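Local coordinates for protein prolyl-ACP dehydrogenase (Oscillatoria sp., PDB 4IRN) that oxidises the prolyl group carried by an acyl carrier protein, with FAD as cofactor, in biosynthesis of the cyanotoxin anatoxin-a, at residues A[121-126]-A[194-199]; A[128-133]-A[158-163]; A[133-138]-A[146-151]; A[200-205]-A[222-227]. All coordinates share one frame; numbering follows the deposited sequence.

Interaction 1 of 4, residues A[121-126]-A[194-199]. With FAD (flavin-adenine dinucleotide), chain I.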
# COMPACT_ATOMS: atom_id res chain seq x y z
N ILE A 121 29.70 5.19 5.00
CA ILE A 121 29.24 3.84 5.29
C ILE A 121 29.09 3.03 3.98
O ILE A 121 29.59 1.90 3.91
CB ILE A 121 27.94 3.87 6.14
CG1 ILE A 121 28.20 4.45 7.56
CG2 ILE A 121 27.32 2.49 6.22
CD1 ILE A 121 26.94 4.99 8.31
N PHE A 122 28.46 3.63 2.95
CA PHE A 122 28.27 2.99 1.64
C PHE A 122 29.62 2.74 0.95
O PHE A 122 29.83 1.63 0.45
CB PHE A 122 27.30 3.80 0.75
CG PHE A 122 27.29 3.45 -0.72
CD1 PHE A 122 26.95 2.17 -1.14
CD2 PHE A 122 27.60 4.40 -1.68
CE1 PHE A 122 26.96 1.84 -2.50
CE2 PHE A 122 27.59 4.08 -3.04
CZ PHE A 122 27.26 2.81 -3.44
N ALA A 123 30.52 3.74 0.97
CA ALA A 123 31.87 3.68 0.37
C ALA A 123 32.72 2.55 0.98
O ALA A 123 33.41 1.83 0.25
CB ALA A 123 32.57 5.01 0.53
N MET A 124 32.64 2.37 2.31
CA MET A 124 33.36 1.33 3.05
C MET A 124 32.79 -0.08 2.77
O MET A 124 33.57 -1.02 2.61
CB MET A 124 33.34 1.63 4.55
CG MET A 124 34.38 2.65 4.99
SD MET A 124 34.46 3.01 6.76
CE MET A 124 32.71 3.31 7.15
N ASN A 125 31.45 -0.21 2.73
CA ASN A 125 30.76 -1.47 2.48
C ASN A 125 31.00 -1.98 1.06
O ASN A 125 31.11 -3.19 0.86
CB ASN A 125 29.28 -1.38 2.83
CG ASN A 125 29.04 -1.63 4.30
OD1 ASN A 125 28.88 -2.77 4.75
ND2 ASN A 125 29.10 -0.58 5.11
N ALA A 126 31.15 -1.04 0.11
CA ALA A 126 31.47 -1.31 -1.29
C ALA A 126 32.86 -1.93 -1.38
O ALA A 126 33.05 -2.87 -2.13
CB ALA A 126 31.42 -0.02 -2.08
N VAL A 194 31.23 3.97 -10.75
CA VAL A 194 32.32 3.21 -10.11
C VAL A 194 32.59 3.83 -8.73
O VAL A 194 33.38 4.75 -8.61
CB VAL A 194 33.60 3.10 -11.01
CG1 VAL A 194 34.66 2.21 -10.36
CG2 VAL A 194 33.28 2.60 -12.41
N THR A 195 31.90 3.32 -7.69
CA THR A 195 32.05 3.81 -6.31
C THR A 195 33.52 3.75 -5.89
O THR A 195 34.17 2.72 -6.11
CB THR A 195 31.11 3.06 -5.34
OG1 THR A 195 29.76 3.16 -5.81
CG2 THR A 195 31.18 3.59 -3.92
N ASN A 196 34.04 4.87 -5.35
CA ASN A 196 35.42 5.06 -4.88
C ASN A 196 36.48 5.23 -5.99
O ASN A 196 37.66 5.40 -5.67
CB ASN A 196 35.85 3.96 -3.86
CG ASN A 196 34.95 3.83 -2.65
OD1 ASN A 196 34.44 4.83 -2.10
ND2 ASN A 196 34.76 2.60 -2.18
N GLY A 197 36.05 5.21 -7.25
CA GLY A 197 36.90 5.32 -8.43
C GLY A 197 37.98 6.39 -8.39
O GLY A 197 39.14 6.11 -8.68
N THR A 198 37.60 7.63 -8.02
CA THR A 198 38.51 8.77 -7.94
C THR A 198 39.56 8.70 -6.80
O THR A 198 40.51 9.49 -6.79
CB THR A 198 37.72 10.10 -7.93
OG1 THR A 198 36.54 9.96 -7.16
CG2 THR A 198 37.36 10.56 -9.33
N ILE A 199 39.39 7.79 -5.84
CA ILE A 199 40.30 7.60 -4.70
C ILE A 199 40.82 6.16 -4.56
O ILE A 199 41.60 5.88 -3.65
CB ILE A 199 39.69 8.11 -3.38
CG1 ILE A 199 38.38 7.37 -3.07
CG2 ILE A 199 39.47 9.62 -3.42
CD1 ILE A 199 37.88 7.46 -1.69
PA FAD I . 18.61 -0.29 -15.94
O1A FAD I . 19.33 -1.54 -15.62
O2A FAD I . 18.91 0.52 -17.19
O5B FAD I . 17.06 -0.59 -16.07
C5B FAD I . 16.14 0.49 -16.26
C4B FAD I . 14.90 0.20 -15.45
O4B FAD I . 14.21 -0.92 -16.02
C3B FAD I . 15.15 -0.10 -13.97
O3B FAD I . 14.49 0.87 -13.17
C2B FAD I . 14.63 -1.53 -13.73
O2B FAD I . 13.67 -1.53 -12.69
C1B FAD I . 13.92 -1.90 -15.04
N9A FAD I . 14.29 -3.22 -15.56
C8A FAD I . 15.42 -3.54 -16.26
N7A FAD I . 15.52 -4.81 -16.56
C5A FAD I . 14.37 -5.37 -16.03
C6A FAD I . 13.88 -6.70 -15.99
N6A FAD I . 14.51 -7.74 -16.54
N1A FAD I . 12.71 -6.92 -15.35
C2A FAD I . 12.07 -5.88 -14.81
N3A FAD I . 12.43 -4.59 -14.79
C4A FAD I . 13.59 -4.40 -15.41
N1 FAD I . 27.84 -0.59 -10.44
C2 FAD I . 29.10 -1.15 -10.40
O2 FAD I . 29.42 -2.03 -11.20
N3 FAD I . 30.04 -0.69 -9.48
C4 FAD I . 29.83 0.30 -8.55
O4 FAD I . 30.74 0.62 -7.79
C4X FAD I . 28.50 0.90 -8.59
N5 FAD I . 28.23 1.88 -7.76
C5X FAD I . 26.98 2.49 -7.85
C6 FAD I . 26.68 3.53 -6.97
C7 FAD I . 25.45 4.17 -6.99
C7M FAD I . 25.13 5.22 -5.97
C8 FAD I . 24.48 3.76 -7.94
C8M FAD I . 23.12 4.41 -8.00
C9 FAD I . 24.78 2.74 -8.83
C9A FAD I . 26.00 2.08 -8.80
N10 FAD I . 26.33 1.01 -9.68
C10 FAD I . 27.55 0.39 -9.59
C1' FAD I . 25.38 0.64 -10.75
C2' FAD I . 24.11 0.07 -10.14
O2' FAD I . 24.29 -1.28 -9.72
C3' FAD I . 22.93 0.22 -11.10
O3' FAD I . 21.98 1.13 -10.56
C4' FAD I . 22.23 -1.10 -11.45
O4' FAD I . 23.16 -2.00 -12.05
C5' FAD I . 20.99 -0.91 -12.30
O5' FAD I . 21.34 -0.42 -13.61
P FAD I . 20.59 0.86 -14.22
O1P FAD I . 20.34 1.89 -13.19
O2P FAD I . 21.55 1.09 -15.36
O3P FAD I . 19.08 0.66 -14.73
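Ala123 on helix 118-138 and Asn196 in the type II turn running from Val194 to Gly197 bring their CA atoms to 6.5 Å, setting a loop without regular structure against one flank of the helix. In this acyl-CoA dehydrogenase fold the contact joins the N-terminal helical domain to the middle β-domain beside the flavin. Asn196 occupies the third position of the turn with a positive phi of 75°, a conformation that asparagine tolerates better than most residues. Its side-chain amide uses ND2 to donate to Ala123 O at 2.9 Å, nearly straight, with the acceptor lying in the plane of the amide. OD1 of the same amide lies beside Ala123 CB, a small methyl that suits a site facing the loop.

Thr195, one residue earlier, faces two ways. Its methyl CG2 packs on Phe122 CE2 at 3.7 Å and on the CB of Ala126, which lies one turn further along the helix, while its hydroxyl turns to the cofactor. The first torsion explains the split: CG2 stands anti to the backbone N and OG1 beside it (chi1 -55°), so that the N-H and the hydroxyl serve neighbouring flavin atoms. A branched, hydroxylated side chain is well suited to this double task. Phe122, whose ring also stacks with Tyr399, presents its CZ to flavin C6 at 3.6 Å, the flavin atom lying at the ring's edge. Thr195 N donates to FAD O4 at 2.9 Å, and Thr195 OG1 donates to FAD N5 at 2.8 Å.

Interaction 2 of 4, residues A[128-133]-A[158-163]. With FAD (flavin-adenine dinucleotide), chain I.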
# COMPACT_ATOMS: atom_id res chain seq x y z
N ILE A 128 34.61 -3.42 1.27
CA ILE A 128 34.62 -4.70 1.99
C ILE A 128 33.97 -5.86 1.23
O ILE A 128 34.62 -6.86 0.95
CB ILE A 128 34.02 -4.55 3.41
CG1 ILE A 128 34.83 -3.56 4.26
CG2 ILE A 128 33.95 -5.90 4.12
CD1 ILE A 128 34.01 -2.83 5.34
N TRP A 129 32.66 -5.73 0.95
CA TRP A 129 31.84 -6.78 0.34
C TRP A 129 32.00 -7.03 -1.15
O TRP A 129 31.93 -8.19 -1.56
CB TRP A 129 30.36 -6.67 0.75
CG TRP A 129 30.17 -6.41 2.22
CD1 TRP A 129 29.75 -5.25 2.80
CD2 TRP A 129 30.47 -7.31 3.30
NE1 TRP A 129 29.74 -5.38 4.17
CE2 TRP A 129 30.18 -6.64 4.50
CE3 TRP A 129 30.93 -8.64 3.36
CZ2 TRP A 129 30.34 -7.24 5.76
CZ3 TRP A 129 31.10 -9.24 4.61
CH2 TRP A 129 30.81 -8.54 5.79
N ALA A 130 32.19 -5.97 -1.96
CA ALA A 130 32.32 -6.13 -3.41
C ALA A 130 33.76 -6.26 -3.93
O ALA A 130 33.95 -6.58 -5.11
CB ALA A 130 31.59 -5.01 -4.13
N CYS A 131 34.76 -6.01 -3.06
CA CYS A 131 36.16 -6.07 -3.46
C CYS A 131 37.00 -7.03 -2.62
O CYS A 131 37.61 -7.93 -3.19
CB CYS A 131 36.76 -4.67 -3.49
SG CYS A 131 35.81 -3.48 -4.47
N GLU A 132 37.06 -6.82 -1.28
CA GLU A 132 37.85 -7.67 -0.38
C GLU A 132 37.34 -9.12 -0.35
O GLU A 132 38.16 -10.04 -0.40
CB GLU A 132 37.91 -7.10 1.05
CG GLU A 132 38.71 -5.82 1.22
CD GLU A 132 38.81 -5.32 2.65
OE1 GLU A 132 37.95 -5.68 3.48
OE2 GLU A 132 39.74 -4.53 2.94
N MET A 133 36.01 -9.31 -0.24
CA MET A 133 35.38 -10.63 -0.18
C MET A 133 35.61 -11.52 -1.42
O MET A 133 36.10 -12.64 -1.23
CB MET A 133 33.89 -10.56 0.19
CG MET A 133 33.64 -10.24 1.65
SD MET A 133 34.55 -11.21 2.88
CE MET A 133 34.07 -12.89 2.46
N ALA A 158 39.52 0.18 -2.65
CA ALA A 158 39.15 -0.62 -3.81
C ALA A 158 37.79 -0.23 -4.40
O ALA A 158 36.91 0.26 -3.69
CB ALA A 158 39.20 -2.11 -3.47
N SER A 159 37.67 -0.43 -5.72
CA SER A 159 36.48 -0.16 -6.51
C SER A 159 36.07 -1.42 -7.25
O SER A 159 36.92 -2.24 -7.61
CB SER A 159 36.74 0.97 -7.50
OG SER A 159 36.69 2.23 -6.86
N HIS A 160 34.76 -1.57 -7.44
CA HIS A 160 34.15 -2.69 -8.14
C HIS A 160 33.50 -2.08 -9.39
O HIS A 160 32.54 -1.32 -9.26
CB HIS A 160 33.14 -3.39 -7.22
CG HIS A 160 32.33 -4.48 -7.86
ND1 HIS A 160 31.10 -4.20 -8.45
CD2 HIS A 160 32.58 -5.80 -7.98
CE1 HIS A 160 30.65 -5.36 -8.90
NE2 HIS A 160 31.50 -6.34 -8.65
N ALA A 161 34.09 -2.33 -10.58
CA ALA A 161 33.58 -1.81 -11.85
C ALA A 161 33.06 -2.94 -12.73
O ALA A 161 33.84 -3.67 -13.35
CB ALA A 161 34.65 -1.01 -12.58
N ALA A 162 31.72 -3.10 -12.73
CA ALA A 162 31.01 -4.13 -13.47
C ALA A 162 29.97 -3.56 -14.41
O ALA A 162 29.94 -3.95 -15.57
CB ALA A 162 30.37 -5.12 -12.53
N THR A 163 29.13 -2.62 -13.93
CA THR A 163 28.05 -1.99 -14.71
C THR A 163 28.56 -1.16 -15.90
O THR A 163 29.65 -0.59 -15.82
CB THR A 163 27.11 -1.19 -13.79
OG1 THR A 163 25.91 -0.88 -14.49
CG2 THR A 163 27.72 0.10 -13.30
PA FAD I . 18.61 -0.29 -15.94
O1A FAD I . 19.33 -1.54 -15.62
O2A FAD I . 18.91 0.52 -17.19
O5B FAD I . 17.06 -0.59 -16.07
C5B FAD I . 16.14 0.49 -16.26
C4B FAD I . 14.90 0.20 -15.45
O4B FAD I . 14.21 -0.92 -16.02
C3B FAD I . 15.15 -0.10 -13.97
O3B FAD I . 14.49 0.87 -13.17
C2B FAD I . 14.63 -1.53 -13.73
O2B FAD I . 13.67 -1.53 -12.69
C1B FAD I . 13.92 -1.90 -15.04
N9A FAD I . 14.29 -3.22 -15.56
C8A FAD I . 15.42 -3.54 -16.26
N7A FAD I . 15.52 -4.81 -16.56
C5A FAD I . 14.37 -5.37 -16.03
C6A FAD I . 13.88 -6.70 -15.99
N6A FAD I . 14.51 -7.74 -16.54
N1A FAD I . 12.71 -6.92 -15.35
C2A FAD I . 12.07 -5.88 -14.81
N3A FAD I . 12.43 -4.59 -14.79
C4A FAD I . 13.59 -4.40 -15.41
N1 FAD I . 27.84 -0.59 -10.44
C2 FAD I . 29.10 -1.15 -10.40
O2 FAD I . 29.42 -2.03 -11.20
N3 FAD I . 30.04 -0.69 -9.48
C4 FAD I . 29.83 0.30 -8.55
O4 FAD I . 30.74 0.62 -7.79
C4X FAD I . 28.50 0.90 -8.59
N5 FAD I . 28.23 1.88 -7.76
C5X FAD I . 26.98 2.49 -7.85
C6 FAD I . 26.68 3.53 -6.97
C7 FAD I . 25.45 4.17 -6.99
C7M FAD I . 25.13 5.22 -5.97
C8 FAD I . 24.48 3.76 -7.94
C8M FAD I . 23.12 4.41 -8.00
C9 FAD I . 24.78 2.74 -8.83
C9A FAD I . 26.00 2.08 -8.80
N10 FAD I . 26.33 1.01 -9.68
C10 FAD I . 27.55 0.39 -9.59
C1' FAD I . 25.38 0.64 -10.75
C2' FAD I . 24.11 0.07 -10.14
O2' FAD I . 24.29 -1.28 -9.72
C3' FAD I . 22.93 0.22 -11.10
O3' FAD I . 21.98 1.13 -10.56
C4' FAD I . 22.23 -1.10 -11.45
O4' FAD I . 23.16 -2.00 -12.05
C5' FAD I . 20.99 -0.91 -12.30
O5' FAD I . 21.34 -0.42 -13.61
P FAD I . 20.59 0.86 -14.22
O1P FAD I . 20.34 1.89 -13.19
O2P FAD I . 21.55 1.09 -15.36
O3P FAD I . 19.08 0.66 -14.73
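Ala130 sets its methyl off-centre against the imidazole of His160, a CH-pi contact with CB 4.2 Å from the ring centroid. The two CB atoms also meet at 3.8 Å, and alanine's short side chain suits this close approach of helix and strand. With CG anti to the backbone N (chi1 174°), the His160 ring is carried along Ala130, and its CD2 comes near Ala130 O. Cys131 fills the next position: its CB abuts Ala158 CB at 3.5 Å, while SG lies over the Ser159 carbonyl carbon and touches His160 CB, a compact and weakly polar filling.

Packed in this way, the strand and the loop that follows it offer their backbone to the flavin pyrimidine. FAD N3 donates to His160 O at 2.6 Å, and FAD O2 accepts from both Ala162 N, at 3.0 Å, and Thr163 N, at 2.8 Å. Further out, the Ser159 hydroxyl, on the strand's other side, bonds to Thr195 O, and His127 ND1 to Ala158 N. Helix 118-138, locally widened into a pi-type turn at 128-132, crosses strand 158-161 almost at right angles. Helix 268-282 packs against Ala130 and His160, helix 141-153 touches Ala158, and strand 202-208 pairs with strand 158-161.

Interaction 3 of 4, residues A[133-138]-A[146-151]; sequences MPLLTF and KYLPLL
Tyr147 meets Leu135 through its CB, 3.7 Å from the branch methyl CD2, where helices 118-138 and 141-153 pack as an antiparallel helical hairpin. The local axes are 10.4 Å apart with 150° between their directions, a spacing bridged between the two segments by aliphatic side-chain contacts. The Tyr147 and Leu135 side chains stand roughly perpendicular, and the phenol leads away from the hairpin to where OH hydrogen-bonds with Glu224 OE2 and Asn260 ND2. Tyrosine fits here because its stem is apolar where it touches leucine and its far end is polar where it reaches the β-domain.

Leu148 comes next and takes the central place. It runs antiparallel past Leu135, with Leu148 CG 3.9 Å from Leu135 CD2. It also crosses Leu136 nearly at a right angle, Leu148 CD1 lying 3.9 Å from Leu136 CD1. One forked side chain thus straddles two successive leucines of the facing helix. Leu135 can fill the interface because its CG is anti to the backbone N (chi1 173°), throwing CD2 across to three partners. The helix is kinked just after Leu148, since Pro149 has no N-H to give to the preceding turn. One turn beyond Tyr147, Leu151 closes the row, its CD1 4.1 Å from Leu135 CD2. Such interlocking of leucines is ordinary hydrophobic packing, the centre of the contact lying about 17 Å from the centre of the chain. Helix 268-282 flanks helix 118-138 at Met133, Pro134 and Phe138, while Leu148 and Leu151 also touch Glu132 one turn back along that helix.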
# COMPACT_ATOMS: atom_id res chain seq x y z
N MET A 133 36.01 -9.31 -0.24
CA MET A 133 35.38 -10.63 -0.18
C MET A 133 35.61 -11.52 -1.42
O MET A 133 36.10 -12.64 -1.23
CB MET A 133 33.89 -10.56 0.19
CG MET A 133 33.64 -10.24 1.65
SD MET A 133 34.55 -11.21 2.88
CE MET A 133 34.07 -12.89 2.46
N PRO A 134 35.33 -11.08 -2.69
CA PRO A 134 35.64 -11.95 -3.85
C PRO A 134 37.14 -12.29 -3.96
O PRO A 134 37.47 -13.40 -4.39
CB PRO A 134 35.16 -11.13 -5.05
CG PRO A 134 35.14 -9.73 -4.57
CD PRO A 134 34.76 -9.79 -3.13
N LEU A 135 38.04 -11.36 -3.55
CA LEU A 135 39.50 -11.55 -3.53
C LEU A 135 39.88 -12.65 -2.51
O LEU A 135 40.72 -13.49 -2.80
CB LEU A 135 40.22 -10.22 -3.22
CG LEU A 135 41.74 -10.21 -2.98
CD1 LEU A 135 42.51 -10.76 -4.16
CD2 LEU A 135 42.23 -8.81 -2.69
N LEU A 136 39.23 -12.65 -1.32
CA LEU A 136 39.46 -13.64 -0.27
C LEU A 136 39.03 -15.05 -0.72
O LEU A 136 39.73 -16.03 -0.44
CB LEU A 136 38.74 -13.21 1.03
CG LEU A 136 38.75 -14.19 2.22
CD1 LEU A 136 40.15 -14.40 2.76
CD2 LEU A 136 37.85 -13.71 3.32
N THR A 137 37.89 -15.13 -1.44
CA THR A 137 37.29 -16.38 -1.92
C THR A 137 37.94 -16.94 -3.18
O THR A 137 38.26 -18.13 -3.21
CB THR A 137 35.77 -16.20 -2.04
OG1 THR A 137 35.27 -15.74 -0.78
CG2 THR A 137 35.04 -17.49 -2.45
N PHE A 138 38.12 -16.11 -4.22
CA PHE A 138 38.65 -16.57 -5.51
C PHE A 138 40.15 -16.33 -5.77
O PHE A 138 40.70 -16.90 -6.71
CB PHE A 138 37.79 -16.03 -6.66
CG PHE A 138 36.32 -16.40 -6.57
CD1 PHE A 138 35.85 -17.58 -7.14
CD2 PHE A 138 35.41 -15.57 -5.93
CE1 PHE A 138 34.51 -17.93 -7.05
CE2 PHE A 138 34.07 -15.92 -5.84
CZ PHE A 138 33.62 -17.10 -6.40
N LYS A 146 49.45 -10.31 -1.25
CA LYS A 146 49.83 -8.99 -1.75
C LYS A 146 48.77 -7.92 -1.54
O LYS A 146 49.08 -6.86 -0.99
CB LYS A 146 50.24 -9.06 -3.23
CG LYS A 146 50.65 -7.72 -3.84
CD LYS A 146 50.92 -7.86 -5.32
CE LYS A 146 51.34 -6.56 -5.95
NZ LYS A 146 51.61 -6.73 -7.40
N TYR A 147 47.52 -8.18 -1.99
CA TYR A 147 46.45 -7.18 -1.96
C TYR A 147 45.60 -7.04 -0.70
O TYR A 147 45.23 -5.91 -0.35
CB TYR A 147 45.58 -7.26 -3.22
CG TYR A 147 46.33 -6.94 -4.50
CD1 TYR A 147 46.81 -5.66 -4.76
CD2 TYR A 147 46.52 -7.91 -5.48
CE1 TYR A 147 47.47 -5.35 -5.94
CE2 TYR A 147 47.18 -7.62 -6.68
CZ TYR A 147 47.65 -6.34 -6.90
OH TYR A 147 48.31 -6.05 -8.08
N LEU A 148 45.28 -8.14 -0.02
CA LEU A 148 44.43 -8.11 1.17
C LEU A 148 45.00 -7.34 2.34
O LEU A 148 44.28 -6.52 2.89
CB LEU A 148 43.97 -9.50 1.61
CG LEU A 148 42.71 -10.06 0.98
CD1 LEU A 148 42.41 -11.43 1.57
CD2 LEU A 148 41.51 -9.13 1.21
N PRO A 149 46.29 -7.51 2.71
CA PRO A 149 46.83 -6.71 3.82
C PRO A 149 46.79 -5.20 3.54
O PRO A 149 46.58 -4.40 4.45
CB PRO A 149 48.26 -7.24 3.96
CG PRO A 149 48.23 -8.59 3.38
CD PRO A 149 47.31 -8.45 2.21
N LEU A 150 46.93 -4.82 2.26
CA LEU A 150 46.89 -3.42 1.82
C LEU A 150 45.52 -2.78 1.97
O LEU A 150 45.43 -1.64 2.42
CB LEU A 150 47.33 -3.30 0.36
CG LEU A 150 48.82 -3.39 0.09
CD1 LEU A 150 49.07 -3.54 -1.37
CD2 LEU A 150 49.55 -2.15 0.59
N LEU A 151 44.45 -3.49 1.58
CA LEU A 151 43.07 -2.99 1.67
C LEU A 151 42.62 -2.92 3.13
O LEU A 151 41.94 -1.98 3.54
CB LEU A 151 42.13 -3.92 0.88
CG LEU A 151 42.38 -4.06 -0.63
CD1 LEU A 151 41.41 -5.05 -1.24
CD2 LEU A 151 42.28 -2.72 -1.33

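Interaction 4 of 4, residues A[200-205]-A[222-227]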
# COMPACT_ATOMS: atom_id res chain seq x y z
N ALA A 200 40.38 5.24 -5.44
CA ALA A 200 40.78 3.82 -5.42
C ALA A 200 42.21 3.58 -5.86
O ALA A 200 42.71 4.27 -6.75
CB ALA A 200 39.85 2.98 -6.26
N ASP A 201 42.85 2.58 -5.24
CA ASP A 201 44.21 2.15 -5.53
C ASP A 201 44.19 0.85 -6.32
O ASP A 201 45.13 0.59 -7.08
CB ASP A 201 45.01 2.01 -4.23
CG ASP A 201 45.17 3.31 -3.48
OD1 ASP A 201 45.95 4.18 -3.95
OD2 ASP A 201 44.49 3.50 -2.44
N LEU A 202 43.12 0.05 -6.17
CA LEU A 202 42.90 -1.21 -6.88
C LEU A 202 41.48 -1.28 -7.46
O LEU A 202 40.50 -0.95 -6.77
CB LEU A 202 43.21 -2.43 -5.98
CG LEU A 202 43.23 -3.83 -6.64
CD1 LEU A 202 44.46 -4.02 -7.56
CD2 LEU A 202 43.19 -4.92 -5.58
N PHE A 203 41.37 -1.71 -8.72
CA PHE A 203 40.11 -1.81 -9.44
C PHE A 203 39.75 -3.25 -9.75
O PHE A 203 40.54 -3.96 -10.37
CB PHE A 203 40.16 -0.97 -10.72
CG PHE A 203 40.19 0.53 -10.49
CD1 PHE A 203 41.40 1.19 -10.27
CD2 PHE A 203 39.02 1.28 -10.50
CE1 PHE A 203 41.42 2.57 -10.05
CE2 PHE A 203 39.05 2.66 -10.28
CZ PHE A 203 40.25 3.30 -10.06
N ILE A 204 38.56 -3.70 -9.30
CA ILE A 204 38.04 -5.04 -9.58
C ILE A 204 37.14 -4.88 -10.83
O ILE A 204 36.05 -4.33 -10.73
CB ILE A 204 37.31 -5.67 -8.36
CG1 ILE A 204 38.17 -5.66 -7.05
CG2 ILE A 204 36.74 -7.06 -8.65
CD1 ILE A 204 39.54 -6.37 -7.09
N ILE A 205 37.64 -5.31 -11.98
CA ILE A 205 36.97 -5.14 -13.27
C ILE A 205 36.43 -6.42 -13.87
O ILE A 205 37.14 -7.41 -13.98
CB ILE A 205 37.89 -4.34 -14.24
CG1 ILE A 205 38.44 -3.07 -13.53
CG2 ILE A 205 37.21 -4.06 -15.58
CD1 ILE A 205 38.73 -1.85 -14.32
N MET A 222 42.25 -7.49 -11.80
CA MET A 222 42.63 -6.55 -10.74
C MET A 222 43.66 -5.59 -11.30
O MET A 222 44.79 -5.99 -11.58
CB MET A 222 43.17 -7.27 -9.50
CG MET A 222 42.17 -8.23 -8.90
SD MET A 222 42.77 -9.13 -7.47
CE MET A 222 43.86 -10.28 -8.25
N ILE A 223 43.24 -4.34 -11.54
CA ILE A 223 44.10 -3.33 -12.12
C ILE A 223 44.41 -2.25 -11.09
O ILE A 223 43.49 -1.67 -10.52
CB ILE A 223 43.50 -2.79 -13.45
CG1 ILE A 223 43.22 -3.96 -14.46
CG2 ILE A 223 44.42 -1.75 -14.10
CD1 ILE A 223 42.19 -3.67 -15.55
N GLU A 224 45.70 -2.01 -10.86
CA GLU A 224 46.16 -0.98 -9.94
C GLU A 224 45.91 0.42 -10.53
O GLU A 224 45.87 0.58 -11.75
CB GLU A 224 47.65 -1.16 -9.61
CG GLU A 224 47.93 -2.29 -8.63
CD GLU A 224 49.39 -2.57 -8.34
OE1 GLU A 224 50.24 -1.65 -8.48
OE2 GLU A 224 49.69 -3.71 -7.92
N LYS A 225 45.76 1.42 -9.65
CA LYS A 225 45.57 2.83 -10.00
C LYS A 225 46.77 3.32 -10.85
O LYS A 225 47.88 2.85 -10.66
CB LYS A 225 45.44 3.63 -8.69
CG LYS A 225 45.48 5.15 -8.79
CD LYS A 225 45.53 5.80 -7.38
CE LYS A 225 46.89 5.77 -6.70
NZ LYS A 225 47.93 6.53 -7.42
N ASP A 226 46.56 4.24 -11.75
CA ASP A 226 47.60 4.82 -12.62
C ASP A 226 48.25 3.76 -13.51
O ASP A 226 49.48 3.71 -13.63
CB ASP A 226 48.66 5.60 -11.82
CG ASP A 226 48.22 6.93 -11.24
OD1 ASP A 226 47.34 7.59 -11.85
OD2 ASP A 226 48.77 7.32 -10.19
N THR A 227 47.43 2.90 -14.12
CA THR A 227 47.91 1.94 -15.10
C THR A 227 47.61 2.62 -16.43
O THR A 227 46.50 3.15 -16.58
CB THR A 227 47.24 0.57 -14.93
OG1 THR A 227 47.61 0.05 -13.66
CG2 THR A 227 47.65 -0.43 -16.01
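Asp201 O is met by two groups of the facing segment: Lys225 N donates to it at 2.8 Å from well above the carbonyl plane, and Glu224 CA adds a CA-H...O contact. Beyond it the strands of the β-hairpin 202-208/218-224 run antiparallel. Phe203 and Ile223 form the hydrogen-bonded pair, with Phe203 N reaching Ile223 O at 2.8 Å and Ile223 N returning to Phe203 O at 3.0 Å. Leu202-Glu224 and Ile204-Met222 are the non-hydrogen-bonded pairs on either side.

On the face of Leu202, Ile204, Met222 and Glu224, Ile204 and Met222 lie side by side, Ile204 CD1 3.7 Å from Met222 CG. Leu202 CD1 covers Met222 CB and also meets Glu224 CG, whose carboxylate bonds through OE2 to Tyr147 OH. The other face carries Phe203, which turns its ring edge to Ile223 O and receives Ala200 CB over one face. Ile205 CD1 meets Ile223 CD1 at 4.1 Å, and both isoleucines continue onto strand 249-257; β-branched residues suit such extended, buried positions. At the open end, Lys225 runs beside Asp201, its CE 3.3 Å from OD1, then bends so that NZ forms a salt bridge with Asp226 OD2, while Asp201 OD2 accepts from Ile157 N. Backbone bonds therefore fix the register and apolar side chains fill most of both faces, with charge kept to Glu224 and the open end, where Asp201 probably attracts Lys225 mildly.

From the N terminus, helix 118-138 supplies the first segments of interactions 1, 2 and 3 in turn. Interaction 3 closes first, turning helix 141-153 back on that helix. It nests within the loop closed by interaction 2, where the chain enters strand 158-161, and both nest within the larger loop closed by interaction 1 at 194-199. Interaction 4 opens directly afterwards, in series, and closes a hairpin in the same sheet as strand 158-161. Ser159 O and Ala161 N, bonded to Ile204, join interactions 2 and 4. Together the contacts tie the N-terminal helices to the middle β-domain, and interactions 1 and 2 share the flavin at that junction.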